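Local coordinates for protein Exo-arabinanase (Penicillium chrysogenum, PDB 3A72) that probably hydrolyses alpha-1,5-linked arabinan from the chain end, and binds arabinobiose in the pocket of a beta-propeller, at residues Pro307-His312 with Ser345-Asp350; Lys97-Leu102 with Leu118-Asp123. One frame throughout, in Å; residues are numbered along the deposited sequence.

The chain folds as a six-bladed beta-propeller of the sialidase type, each blade a four-stranded antiparallel sheet. Contact 2 comes first along the chain, and contact 1 opens only after it has closed. Contact 2 lies inside the blade of strands 82-87 to 129-137 and pairs its two middle strands. Contact 1 lies on the blade where the ring closes: the loop after strand 304-306 runs antiparallel along the face of strand 344-350, which pairs with the N-terminal strand 6-10. The two share no sheet. Their centres are about 28 Å apart and each is about 17 Å from the centre of the chain. One joins strands within a blade; the other joins neighbouring blades.

Contact 1: residues Pro307-His312 with Ser345-Asp350; sequences PCPEEH and SVSVMD
Glu310 reaches from the loop toward the strand and places its carboxylate between two serine hydroxyls of strand 345-350. Ser347 OG donates to Glu310 OE1 at 2.8 Å, on the anti lone pair. Ser345 OG donates to Glu310 OE2 at 2.6 Å, on the syn lone pair. With one serine bound to each oxygen, the buried carboxylate is fixed in rotation. The side chain leaves with CG anti to the backbone N (chi1 -178°) and bends at chi2 (68°), which turns the acid along the strand.

At the other end the contact is apolar. Met349 bends at chi3 (73°) and brings CE to 3.8 Å from CD of Pro309. Its SD lies 4.0 Å from Cys308 SG. Cys308 SG also takes a weak bond from Glu310 N (3.6 Å), within the loop.

A water lies 2.7 Å from both Ser345 OG and Glu311 OE2. Ser347 OG in turn accepts from Asn8 N, so it is used both as donor and as acceptor. Loop 307-312 runs almost opposite to the strand and covers one of its faces. Strand 344-350 itself lies between strands 6-10 and 328-333, while Leu292 of strand 292-295, in the preceding blade, touches Cys308 and Met349.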
loop_
_atom_site.group_PDB
_atom_site.type_symbol
_atom_site.label_atom_id
_atom_site.label_comp_id
_atom_site.label_asym_id
_atom_site.label_seq_id
_atom_site.Cartn_x
_atom_site.Cartn_y
_atom_site.Cartn_z
ATOM N N PRO A 307 17.726 -12.592 0.729
ATOM C CA PRO A 307 16.684 -13.598 0.669
ATOM C C PRO A 307 15.482 -13.226 1.502
ATOM O O PRO A 307 15.538 -12.434 2.445
ATOM C CB PRO A 307 17.358 -14.869 1.246
ATOM C CG PRO A 307 18.817 -14.613 1.157
ATOM C CD PRO A 307 19.004 -13.142 1.293
ATOM N N CYS A 308 14.359 -13.854 1.195
ATOM C CA CYS A 308 13.125 -13.673 1.959
ATOM C C CYS A 308 12.337 -14.978 1.901
ATOM O O CYS A 308 12.178 -15.549 0.849
ATOM C CB CYS A 308 12.354 -12.516 1.359
ATOM S SG CYS A 308 10.729 -12.219 2.127
ATOM N N PRO A 309 11.809 -15.446 3.058
ATOM C CA PRO A 309 11.081 -16.719 3.058
ATOM C C PRO A 309 9.643 -16.618 2.614
ATOM O O PRO A 309 8.992 -17.667 2.439
ATOM C CB PRO A 309 11.099 -17.128 4.521
ATOM C CG PRO A 309 11.157 -15.841 5.266
ATOM C CD PRO A 309 12.018 -14.913 4.431
ATOM N N GLU A 310 9.079 -15.423 2.423
ATOM C CA GLU A 310 7.725 -15.228 1.940
ATOM C C GLU A 310 7.705 -15.218 0.418
ATOM O O GLU A 310 8.578 -14.628 -0.204
ATOM C CB GLU A 310 7.184 -13.925 2.461
ATOM C CG GLU A 310 5.763 -13.615 2.067
ATOM C CD GLU A 310 4.732 -14.508 2.691
ATOM O OE1 GLU A 310 4.932 -15.223 3.664
ATOM O OE2 GLU A 310 3.591 -14.421 2.094
ATOM N N GLU A 311 6.711 -15.868 -0.152
ATOM C CA GLU A 311 6.571 -15.875 -1.607
ATOM C C GLU A 311 6.424 -14.480 -2.161
ATOM O O GLU A 311 5.990 -13.544 -1.485
ATOM C CB GLU A 311 5.345 -16.705 -1.972
ATOM C CG GLU A 311 4.020 -16.122 -1.523
ATOM C CD GLU A 311 2.807 -17.017 -1.845
ATOM O OE1 GLU A 311 2.966 -18.270 -1.945
ATOM O OE2 GLU A 311 1.694 -16.469 -1.969
ATOM N N HIS A 312 6.784 -14.342 -3.440
ATOM C CA HIS A 312 6.491 -13.117 -4.147
ATOM C C HIS A 312 4.979 -12.951 -4.317
ATOM O O HIS A 312 4.237 -13.916 -4.385
ATOM C CB HIS A 312 7.176 -13.060 -5.511
ATOM C CG HIS A 312 6.461 -13.701 -6.601
ATOM N ND1 HIS A 312 6.397 -15.008 -6.824
ATOM C CD2 HIS A 312 5.671 -13.106 -7.553
ATOM C CE1 HIS A 312 5.638 -15.266 -7.896
ATOM N NE2 HIS A 312 5.202 -14.110 -8.358
ATOM N N SER A 345 -0.973 -14.808 3.328
ATOM C CA SER A 345 0.037 -15.385 4.209
ATOM C C SER A 345 0.957 -14.286 4.729
ATOM O O SER A 345 1.039 -13.178 4.196
ATOM C CB SER A 345 0.808 -16.484 3.518
ATOM O OG SER A 345 1.598 -16.010 2.474
ATOM N N VAL A 346 1.728 -14.658 5.757
ATOM C CA VAL A 346 2.668 -13.744 6.341
ATOM C C VAL A 346 3.885 -14.496 6.885
ATOM O O VAL A 346 3.773 -15.595 7.425
ATOM C CB VAL A 346 1.979 -12.925 7.466
ATOM C CG1 VAL A 346 1.508 -13.803 8.608
ATOM C CG2 VAL A 346 2.853 -11.801 7.979
ATOM N N SER A 347 5.045 -13.842 6.705
ATOM C CA SER A 347 6.285 -14.256 7.358
ATOM C C SER A 347 6.778 -13.098 8.230
ATOM O O SER A 347 6.462 -11.946 7.968
ATOM C CB SER A 347 7.331 -14.643 6.338
ATOM O OG SER A 347 6.914 -15.717 5.509
ATOM N N VAL A 348 7.569 -13.455 9.249
ATOM C CA VAL A 348 8.224 -12.477 10.106
ATOM C C VAL A 348 9.694 -12.799 10.089
ATOM O O VAL A 348 10.090 -13.944 10.330
ATOM C CB VAL A 348 7.647 -12.502 11.537
ATOM C CG1 VAL A 348 8.385 -11.495 12.421
ATOM C CG2 VAL A 348 6.166 -12.172 11.525
ATOM N N MET A 349 10.520 -11.802 9.804
ATOM C CA MET A 349 11.944 -11.918 9.767
ATOM C C MET A 349 12.577 -11.159 10.895
ATOM O O MET A 349 12.149 -10.083 11.280
ATOM C CB MET A 349 12.480 -11.347 8.400
ATOM C CG MET A 349 11.842 -12.002 7.187
ATOM S SD MET A 349 12.351 -11.251 5.646
ATOM C CE MET A 349 14.033 -11.834 5.502
ATOM N N ASP A 350 13.679 -11.735 11.440
ATOM C CA ASP A 350 14.445 -11.135 12.538
ATOM C C ASP A 350 15.530 -10.276 11.951
ATOM O O ASP A 350 16.552 -10.795 11.479
ATOM C CB ASP A 350 15.006 -12.217 13.446
ATOM C CG ASP A 350 15.748 -11.652 14.637
ATOM O OD1 ASP A 350 15.902 -10.420 14.749
ATOM O OD2 ASP A 350 16.129 -12.484 15.542
HETATM O O HOH W 1 0.279 -15.715 0.188
#

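Contact 2: residues Lys97-Leu102 with Leu118-Asp123; sequences KGTLLL and LYASQD
Tyr119 N points to Leu102 O with a nearly straight bond (178°, 2.8 Å). This bond belongs to the beta hairpin of strands 100-106 and 114-121, the middle pair of a propeller blade. Leu102 and Tyr119 form one hydrogen-bonded pair, and Leu100 and Ser121 the next. In the latter, Ser121 O takes the amide N of Leu100 at 3.0 Å. A water lies close to Gly98 O and Ser121 O.

Just past the strand, the chain enters an Asp box, a turn motif of sialidase-type propellers. Ser121 OG, anti to its own backbone N (chi1 172°), accepts from Gly125 N, and Asp123 OD2 bonds to Thr127 OG1. Trp128 of this turn touches the side chains of Leu100 and Ser121. On the same face Leu102 and Tyr119 meet Val70 of the neighbouring blade.

Thr99 OG1 bonds to Lys96 O; Gln122 OE1, 3.0 Å from Thr99 OG1, competes for the same proton. On the other face Leu101 packs against two side chains of the partner strand: its CB is 4.0 Å from Leu118 CD1, and its CD2 is 3.7 Å from Ala120 CB.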
loop_
_atom_site.group_PDB
_atom_site.type_symbol
_atom_site.label_atom_id
_atom_site.label_comp_id
_atom_site.label_asym_id
_atom_site.label_seq_id
_atom_site.Cartn_x
_atom_site.Cartn_y
_atom_site.Cartn_z
ATOM N N LYS A 97 -5.842 10.654 18.004
ATOM C CA LYS A 97 -4.772 9.684 17.847
ATOM C C LYS A 97 -5.304 8.296 18.129
ATOM O O LYS A 97 -6.041 8.113 19.120
ATOM C CB LYS A 97 -3.673 10.024 18.818
ATOM C CG LYS A 97 -2.459 9.118 18.800
ATOM C CD LYS A 97 -1.374 9.561 19.722
ATOM C CE LYS A 97 -1.601 9.434 21.214
ATOM N NZ LYS A 97 -0.323 9.325 22.075
ATOM N N GLY A 98 -4.939 7.347 17.293
ATOM C CA GLY A 98 -5.388 5.983 17.485
ATOM C C GLY A 98 -6.677 5.647 16.817
ATOM O O GLY A 98 -7.072 4.458 16.765
ATOM N N THR A 99 -7.405 6.637 16.269
ATOM C CA THR A 99 -8.465 6.311 15.338
ATOM C C THR A 99 -7.885 5.415 14.250
ATOM O O THR A 99 -6.832 5.711 13.702
ATOM C CB THR A 99 -9.016 7.587 14.694
ATOM O OG1 THR A 99 -9.608 8.442 15.696
ATOM C CG2 THR A 99 -10.084 7.272 13.664
ATOM N N LEU A 100 -8.558 4.339 13.896
ATOM C CA LEU A 100 -8.130 3.425 12.878
ATOM C C LEU A 100 -8.898 3.711 11.601
ATOM O O LEU A 100 -10.133 3.676 11.611
ATOM C CB LEU A 100 -8.324 1.990 13.319
ATOM C CG LEU A 100 -7.925 0.932 12.271
ATOM C CD1 LEU A 100 -6.433 0.924 11.963
ATOM C CD2 LEU A 100 -8.391 -0.439 12.763
ATOM N N LEU A 101 -8.197 4.006 10.529
ATOM C CA LEU A 101 -8.793 4.339 9.257
ATOM C C LEU A 101 -8.621 3.194 8.257
ATOM O O LEU A 101 -7.618 2.480 8.260
ATOM C CB LEU A 101 -8.178 5.598 8.670
ATOM C CG LEU A 101 -8.246 6.822 9.575
ATOM C CD1 LEU A 101 -7.511 7.996 8.955
ATOM C CD2 LEU A 101 -9.712 7.183 9.856
ATOM N N LEU A 102 -9.598 3.085 7.379
ATOM C CA LEU A 102 -9.482 2.269 6.173
ATOM C C LEU A 102 -9.859 3.163 5.001
ATOM O O LEU A 102 -10.980 3.735 4.996
ATOM C CB LEU A 102 -10.327 0.995 6.187
ATOM C CG LEU A 102 -10.202 0.165 4.906
ATOM C CD1 LEU A 102 -10.230 -1.309 5.160
ATOM C CD2 LEU A 102 -11.276 0.513 3.882
ATOM N N LEU A 118 -13.285 6.648 2.731
ATOM C CA LEU A 118 -12.629 6.618 4.021
ATOM C C LEU A 118 -13.625 6.201 5.107
ATOM O O LEU A 118 -14.652 6.863 5.274
ATOM C CB LEU A 118 -11.999 7.995 4.367
ATOM C CG LEU A 118 -11.120 8.004 5.598
ATOM C CD1 LEU A 118 -9.859 7.239 5.392
ATOM C CD2 LEU A 118 -10.848 9.451 6.000
ATOM N N TYR A 119 -13.293 5.140 5.832
ATOM C CA TYR A 119 -14.005 4.614 6.984
ATOM C C TYR A 119 -13.110 4.752 8.217
ATOM O O TYR A 119 -11.888 4.721 8.155
ATOM C CB TYR A 119 -14.363 3.112 6.764
ATOM C CG TYR A 119 -15.623 2.979 5.934
ATOM C CD1 TYR A 119 -16.826 2.673 6.526
ATOM C CD2 TYR A 119 -15.635 3.189 4.559
ATOM C CE1 TYR A 119 -17.988 2.555 5.799
ATOM C CE2 TYR A 119 -16.784 3.118 3.807
ATOM C CZ TYR A 119 -17.970 2.796 4.427
ATOM O OH TYR A 119 -19.114 2.772 3.640
ATOM N N ALA A 120 -13.751 4.886 9.390
ATOM C CA ALA A 120 -13.031 5.019 10.654
ATOM C C ALA A 120 -13.621 4.083 11.693
ATOM O O ALA A 120 -14.846 3.848 11.767
ATOM C CB ALA A 120 -13.103 6.428 11.168
ATOM N N SER A 121 -12.744 3.596 12.552
ATOM C CA SER A 121 -13.076 2.810 13.704
ATOM C C SER A 121 -12.459 3.425 14.953
ATOM O O SER A 121 -11.258 3.783 14.948
ATOM C CB SER A 121 -12.506 1.379 13.558
ATOM O OG SER A 121 -12.658 0.644 14.766
ATOM N N GLN A 122 -13.258 3.570 16.003
ATOM C CA GLN A 122 -12.795 4.107 17.252
ATOM C C GLN A 122 -12.515 3.018 18.267
ATOM O O GLN A 122 -12.113 3.371 19.404
ATOM C CB GLN A 122 -13.825 5.084 17.809
ATOM C CG GLN A 122 -14.252 6.152 16.869
ATOM C CD GLN A 122 -13.153 7.023 16.350
ATOM O OE1 GLN A 122 -12.029 7.227 16.889
ATOM N NE2 GLN A 122 -13.494 7.640 15.237
ATOM N N ASP A 123 -12.667 1.759 17.931
ATOM C CA ASP A 123 -12.542 0.651 18.854
ATOM C C ASP A 123 -11.609 -0.390 18.310
ATOM O O ASP A 123 -11.819 -1.634 18.476
ATOM C CB ASP A 123 -13.936 0.048 19.179
ATOM C CG ASP A 123 -14.721 -0.351 17.944
ATOM O OD1 ASP A 123 -14.149 -0.441 16.832
ATOM O OD2 ASP A 123 -15.945 -0.596 18.100
HETATM O O HOH W 2 -9.564 2.674 17.082
#